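Local coordinates for protein EmGH1 (PDB 5Z87) that probably hydrolyses beta-glucosides as a beta-glucosidase of glycosyl hydrolase family 3, at residues Ala518-Leu532 with Leu564-Val578. Sequence-based numbering, arbitrary orientation.
Sequences AVATAQDCDVIVMCL and LAEALLALGKTTVAV
The backbones of Ile528 and Met530 are hydrogen-bonded to Thr574, Val576 and Val578 in neighbouring parallel strands of the mixed sheet in the family 3 C-terminal domain, a beta-alpha-beta crossover in which helix 561-569 lies in the connection and leads into the second strand. Five backbone hydrogen bonds alternate across the strands, from Ile528 N to Thr574 O (2.8 Å) to Leu532 N to Val578 O, and the strands run in roughly the same direction. The other edge of strand 527-532 is bonded to strand 436-440, and strand 574-580 is flanked on its other side by strand 596-601, which makes this pair interior to the sheet.

Apolar packing fills the space between sheet and helices. Met530 drives its sulfur against helix 564-569, SD lying 3.8 Å from Leu568 CD1, while the bend at its last torsion (chi3 -75°) turns CE back over the neighbouring strand to Thr575 CG2. Leu568 is shared: its CD1 branch also meets Ile528 CG2, whereas CD2 faces Ala522 CB on the other helix. The two helices also run in roughly the same direction, with Val519 CG2 against Ala567 CB and, from the turn that follows, Leu571 CD1 against Ala522 CB (3.6 Å). On the opposite face of the sheet, Val529 and Val576 stand side by side, pointing the same way.

Polar contacts gather at the turn before strand 527-532. Lys573 reaches across to it, its aliphatic CD passing Ile528 CD1 at 4.0 Å, and delivers its ammonium to backbone carbonyls. A methionine in its place would probably leave the carbonyls of Gln523 and Cys525 without this donor and the turn less firmly tied. NZ approaches Cys525 O (2.9 Å) tilted 32° from the carbonyl plane. The same NZ reaches Gln523 O (2.8 Å) from above, 58° out of plane.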
loop_
_atom_site.group_PDB
_atom_site.type_symbol
_atom_site.label_atom_id
_atom_site.label_comp_id
_atom_site.label_asym_id
_atom_site.label_seq_id
_atom_site.Cartn_x
_atom_site.Cartn_y
_atom_site.Cartn_z
ATOM N N ALA A 518 -0.270 -34.286 22.756
ATOM C CA ALA A 518 0.038 -34.807 21.430
ATOM C C ALA A 518 1.464 -35.331 21.371
ATOM O O ALA A 518 1.736 -36.322 20.684
ATOM C CB ALA A 518 -0.185 -33.728 20.366
ATOM N N VAL A 519 2.390 -34.662 22.065
ATOM C CA VAL A 519 3.762 -35.158 22.167
ATOM C C VAL A 519 3.777 -36.583 22.724
ATOM O O VAL A 519 4.407 -37.485 22.156
ATOM C CB VAL A 519 4.609 -34.208 23.031
ATOM C CG1 VAL A 519 5.931 -34.874 23.406
ATOM C CG2 VAL A 519 4.850 -32.879 22.306
ATOM N N ALA A 520 3.067 -36.806 23.836
ATOM C CA ALA A 520 2.985 -38.143 24.429
ATOM C C ALA A 520 2.416 -39.159 23.445
ATOM O O ALA A 520 3.008 -40.222 23.217
ATOM C CB ALA A 520 2.136 -38.099 25.699
ATOM N N THR A 521 1.265 -38.844 22.844
ATOM C CA THR A 521 0.653 -39.741 21.867
ATOM C C THR A 521 1.594 -40.059 20.707
ATOM O O THR A 521 1.501 -41.135 20.104
ATOM C CB THR A 521 -0.640 -39.110 21.349
ATOM O OG1 THR A 521 -1.443 -38.695 22.462
ATOM C CG2 THR A 521 -1.421 -40.076 20.475
ATOM N N ALA A 522 2.501 -39.143 20.380
ATOM C CA ALA A 522 3.357 -39.315 19.210
ATOM C C ALA A 522 4.510 -40.293 19.435
ATOM O O ALA A 522 5.109 -40.753 18.451
ATOM C CB ALA A 522 3.904 -37.949 18.772
ATOM N N GLN A 523 4.814 -40.639 20.695
ATOM C CA GLN A 523 6.012 -41.422 20.994
ATOM C C GLN A 523 5.983 -42.785 20.312
ATOM O O GLN A 523 7.022 -43.285 19.873
ATOM C CB GLN A 523 6.167 -41.584 22.502
ATOM C CG GLN A 523 6.222 -40.271 23.266
ATOM C CD GLN A 523 7.488 -39.471 22.989
ATOM O OE1 GLN A 523 8.439 -39.969 22.369
ATOM N NE2 GLN A 523 7.500 -38.212 23.435
ATOM N N ASP A 524 4.808 -43.395 20.198
ATOM C CA ASP A 524 4.677 -44.712 19.585
ATOM C C ASP A 524 4.342 -44.653 18.097
ATOM O O ASP A 524 4.157 -45.705 17.473
ATOM C CB ASP A 524 3.623 -45.542 20.333
ATOM C CG ASP A 524 2.392 -44.731 20.702
ATOM O OD1 ASP A 524 1.445 -44.661 19.890
ATOM O OD2 ASP A 524 2.380 -44.146 21.808
ATOM N N CYS A 525 4.286 -43.462 17.506
ATOM C CA CYS A 525 3.935 -43.315 16.101
ATOM C C CYS A 525 5.194 -43.124 15.265
ATOM O O CYS A 525 6.077 -42.345 15.635
ATOM C CB CYS A 525 2.983 -42.138 15.912
ATOM S SG CYS A 525 1.450 -42.288 16.886
ATOM N N ASP A 526 5.281 -43.848 14.147
ATOM C CA ASP A 526 6.412 -43.687 13.243
ATOM C C ASP A 526 6.223 -42.566 12.226
ATOM O O ASP A 526 7.216 -42.105 11.656
ATOM C CB ASP A 526 6.707 -44.996 12.497
ATOM C CG ASP A 526 5.459 -45.718 12.070
ATOM O OD1 ASP A 526 4.563 -45.863 12.922
ATOM O OD2 ASP A 526 5.375 -46.148 10.895
ATOM N N VAL A 527 4.989 -42.116 11.988
ATOM C CA VAL A 527 4.691 -41.010 11.079
ATOM C C VAL A 527 3.777 -40.016 11.788
ATOM O O VAL A 527 2.794 -40.415 12.428
ATOM C CB VAL A 527 4.032 -41.504 9.779
ATOM C CG1 VAL A 527 3.622 -40.324 8.909
ATOM C CG2 VAL A 527 4.962 -42.427 9.033
ATOM N N ILE A 528 4.100 -38.725 11.676
ATOM C CA ILE A 528 3.285 -37.633 12.203
ATOM C C ILE A 528 2.846 -36.759 11.031
ATOM O O ILE A 528 3.686 -36.311 10.241
ATOM C CB ILE A 528 4.060 -36.792 13.232
ATOM C CG1 ILE A 528 4.594 -37.659 14.368
ATOM C CG2 ILE A 528 3.198 -35.660 13.775
ATOM C CD1 ILE A 528 5.454 -36.873 15.314
ATOM N N VAL A 529 1.542 -36.520 10.912
ATOM C CA VAL A 529 0.990 -35.671 9.855
ATOM C C VAL A 529 0.302 -34.499 10.530
ATOM O O VAL A 529 -0.747 -34.674 11.167
ATOM C CB VAL A 529 0.013 -36.419 8.943
ATOM C CG1 VAL A 529 -0.667 -35.436 8.021
ATOM C CG2 VAL A 529 0.729 -37.487 8.137
ATOM N N MET A 530 0.886 -33.304 10.396
ATOM C CA MET A 530 0.375 -32.106 11.054
ATOM C C MET A 530 -0.549 -31.343 10.107
ATOM O O MET A 530 -0.160 -31.009 8.979
ATOM C CB MET A 530 1.529 -31.220 11.511
ATOM C CG MET A 530 2.677 -32.019 12.120
ATOM S SD MET A 530 3.906 -30.990 12.924
ATOM C CE MET A 530 4.762 -30.288 11.503
ATOM N N CYS A 531 -1.773 -31.077 10.572
ATOM C CA CYS A 531 -2.806 -30.365 9.817
ATOM C C CYS A 531 -2.982 -28.988 10.450
ATOM O O CYS A 531 -3.607 -28.853 11.508
ATOM C CB CYS A 531 -4.108 -31.153 9.813
ATOM S SG CYS A 531 -3.913 -32.789 9.074
ATOM N N LEU A 532 -2.415 -27.970 9.801
ATOM C CA LEU A 532 -2.306 -26.629 10.362
ATOM C C LEU A 532 -2.794 -25.598 9.341
ATOM O O LEU A 532 -3.128 -25.922 8.195
ATOM C CB LEU A 532 -0.857 -26.336 10.780
ATOM C CG LEU A 532 -0.052 -27.455 11.453
ATOM C CD1 LEU A 532 1.425 -27.157 11.387
ATOM C CD2 LEU A 532 -0.484 -27.600 12.888
ATOM N N LEU A 564 3.328 -26.047 18.475
ATOM C CA LEU A 564 2.970 -27.453 18.308
ATOM C C LEU A 564 3.862 -28.129 17.277
ATOM O O LEU A 564 4.320 -29.261 17.486
ATOM C CB LEU A 564 1.500 -27.577 17.901
ATOM C CG LEU A 564 1.052 -28.930 17.336
ATOM C CD1 LEU A 564 1.029 -30.021 18.430
ATOM C CD2 LEU A 564 -0.306 -28.809 16.644
ATOM N N ALA A 565 4.126 -27.447 16.159
ATOM C CA ALA A 565 4.894 -28.061 15.086
ATOM C C ALA A 565 6.322 -28.347 15.521
ATOM O O ALA A 565 6.852 -29.435 15.263
ATOM C CB ALA A 565 4.882 -27.165 13.853
ATOM N N GLU A 566 6.962 -27.382 16.182
ATOM C CA GLU A 566 8.328 -27.607 16.636
ATOM C C GLU A 566 8.395 -28.686 17.718
ATOM O O GLU A 566 9.374 -29.443 17.773
ATOM C CB GLU A 566 8.933 -26.294 17.130
ATOM C CG GLU A 566 8.884 -25.191 16.086
ATOM C CD GLU A 566 9.665 -23.966 16.503
ATOM O OE1 GLU A 566 9.059 -23.021 17.071
ATOM O OE2 GLU A 566 10.893 -23.959 16.267
ATOM N N ALA A 567 7.362 -28.789 18.566
ATOM C CA ALA A 567 7.357 -29.826 19.594
ATOM C C ALA A 567 7.334 -31.211 18.970
ATOM O O ALA A 567 8.020 -32.121 19.445
ATOM C CB ALA A 567 6.168 -29.648 20.535
ATOM N N LEU A 568 6.558 -31.388 17.900
ATOM C CA LEU A 568 6.474 -32.689 17.241
ATOM C C LEU A 568 7.714 -32.970 16.406
ATOM O O LEU A 568 8.174 -34.119 16.329
ATOM C CB LEU A 568 5.217 -32.759 16.365
ATOM C CG LEU A 568 3.888 -32.686 17.131
ATOM C CD1 LEU A 568 2.686 -32.592 16.187
ATOM C CD2 LEU A 568 3.737 -33.897 18.072
ATOM N N LEU A 569 8.262 -31.930 15.771
ATOM C CA LEU A 569 9.432 -32.126 14.930
ATOM C C LEU A 569 10.636 -32.560 15.755
ATOM O O LEU A 569 11.453 -33.362 15.287
ATOM C CB LEU A 569 9.725 -30.840 14.148
ATOM C CG LEU A 569 8.771 -30.564 12.977
ATOM C CD1 LEU A 569 8.876 -29.127 12.495
ATOM C CD2 LEU A 569 9.015 -31.522 11.840
ATOM N N ALA A 570 10.733 -32.082 16.992
ATOM C CA ALA A 570 11.873 -32.414 17.837
ATOM C C ALA A 570 11.939 -33.903 18.163
ATOM O O ALA A 570 12.998 -34.388 18.573
ATOM C CB ALA A 570 11.819 -31.585 19.120
ATOM N N LEU A 571 10.839 -34.635 17.978
ATOM C CA LEU A 571 10.815 -36.069 18.226
ATOM C C LEU A 571 11.608 -36.861 17.191
ATOM O O LEU A 571 11.930 -38.029 17.438
ATOM C CB LEU A 571 9.367 -36.565 18.262
ATOM C CG LEU A 571 8.450 -35.829 19.245
ATOM C CD1 LEU A 571 7.118 -36.544 19.413
ATOM C CD2 LEU A 571 9.127 -35.630 20.588
ATOM N N GLY A 572 11.917 -36.275 16.040
ATOM C CA GLY A 572 12.738 -36.967 15.069
ATOM C C GLY A 572 12.044 -38.034 14.252
ATOM O O GLY A 572 12.725 -38.794 13.552
ATOM N N LYS A 573 10.720 -38.126 14.309
ATOM C CA LYS A 573 10.004 -39.065 13.462
ATOM C C LYS A 573 9.780 -38.475 12.070
ATOM O O LYS A 573 10.016 -37.291 11.819
ATOM C CB LYS A 573 8.669 -39.446 14.099
ATOM C CG LYS A 573 8.808 -40.284 15.361
ATOM C CD LYS A 573 8.084 -39.636 16.530
ATOM C CE LYS A 573 8.361 -40.379 17.835
ATOM N NZ LYS A 573 8.109 -41.841 17.697
ATOM N N THR A 574 9.332 -39.329 11.148
ATOM C CA THR A 574 8.883 -38.873 9.840
ATOM C C THR A 574 7.696 -37.930 10.005
ATOM O O THR A 574 6.624 -38.349 10.457
ATOM C CB THR A 574 8.510 -40.069 8.967
ATOM O OG1 THR A 574 9.579 -41.016 9.000
ATOM C CG2 THR A 574 8.273 -39.648 7.522
ATOM N N THR A 575 7.880 -36.655 9.662
ATOM C CA THR A 575 6.876 -35.626 9.901
ATOM C C THR A 575 6.632 -34.823 8.631
ATOM O O THR A 575 7.578 -34.341 8.004
ATOM C CB THR A 575 7.304 -34.692 11.039
ATOM O OG1 THR A 575 7.577 -35.463 12.213
ATOM C CG2 THR A 575 6.201 -33.687 11.363
ATOM N N VAL A 576 5.360 -34.684 8.254
ATOM C CA VAL A 576 4.947 -33.829 7.151
ATOM C C VAL A 576 3.822 -32.924 7.631
ATOM O O VAL A 576 3.089 -33.238 8.570
ATOM C CB VAL A 576 4.493 -34.633 5.921
ATOM C CG1 VAL A 576 5.578 -35.609 5.514
ATOM C CG2 VAL A 576 3.215 -35.370 6.228
ATOM N N ALA A 577 3.686 -31.787 6.964
ATOM C CA ALA A 577 2.643 -30.831 7.289
ATOM C C ALA A 577 1.723 -30.636 6.087
ATOM O O ALA A 577 2.180 -30.610 4.933
ATOM C CB ALA A 577 3.247 -29.490 7.750
ATOM N N VAL A 578 0.423 -30.543 6.374
ATOM C CA VAL A 578 -0.622 -30.212 5.404
ATOM C C VAL A 578 -1.254 -28.887 5.831
ATOM O O VAL A 578 -1.768 -28.770 6.952
ATOM C CB VAL A 578 -1.690 -31.316 5.316
ATOM C CG1 VAL A 578 -2.661 -31.035 4.163
ATOM C CG2 VAL A 578 -1.038 -32.668 5.132
#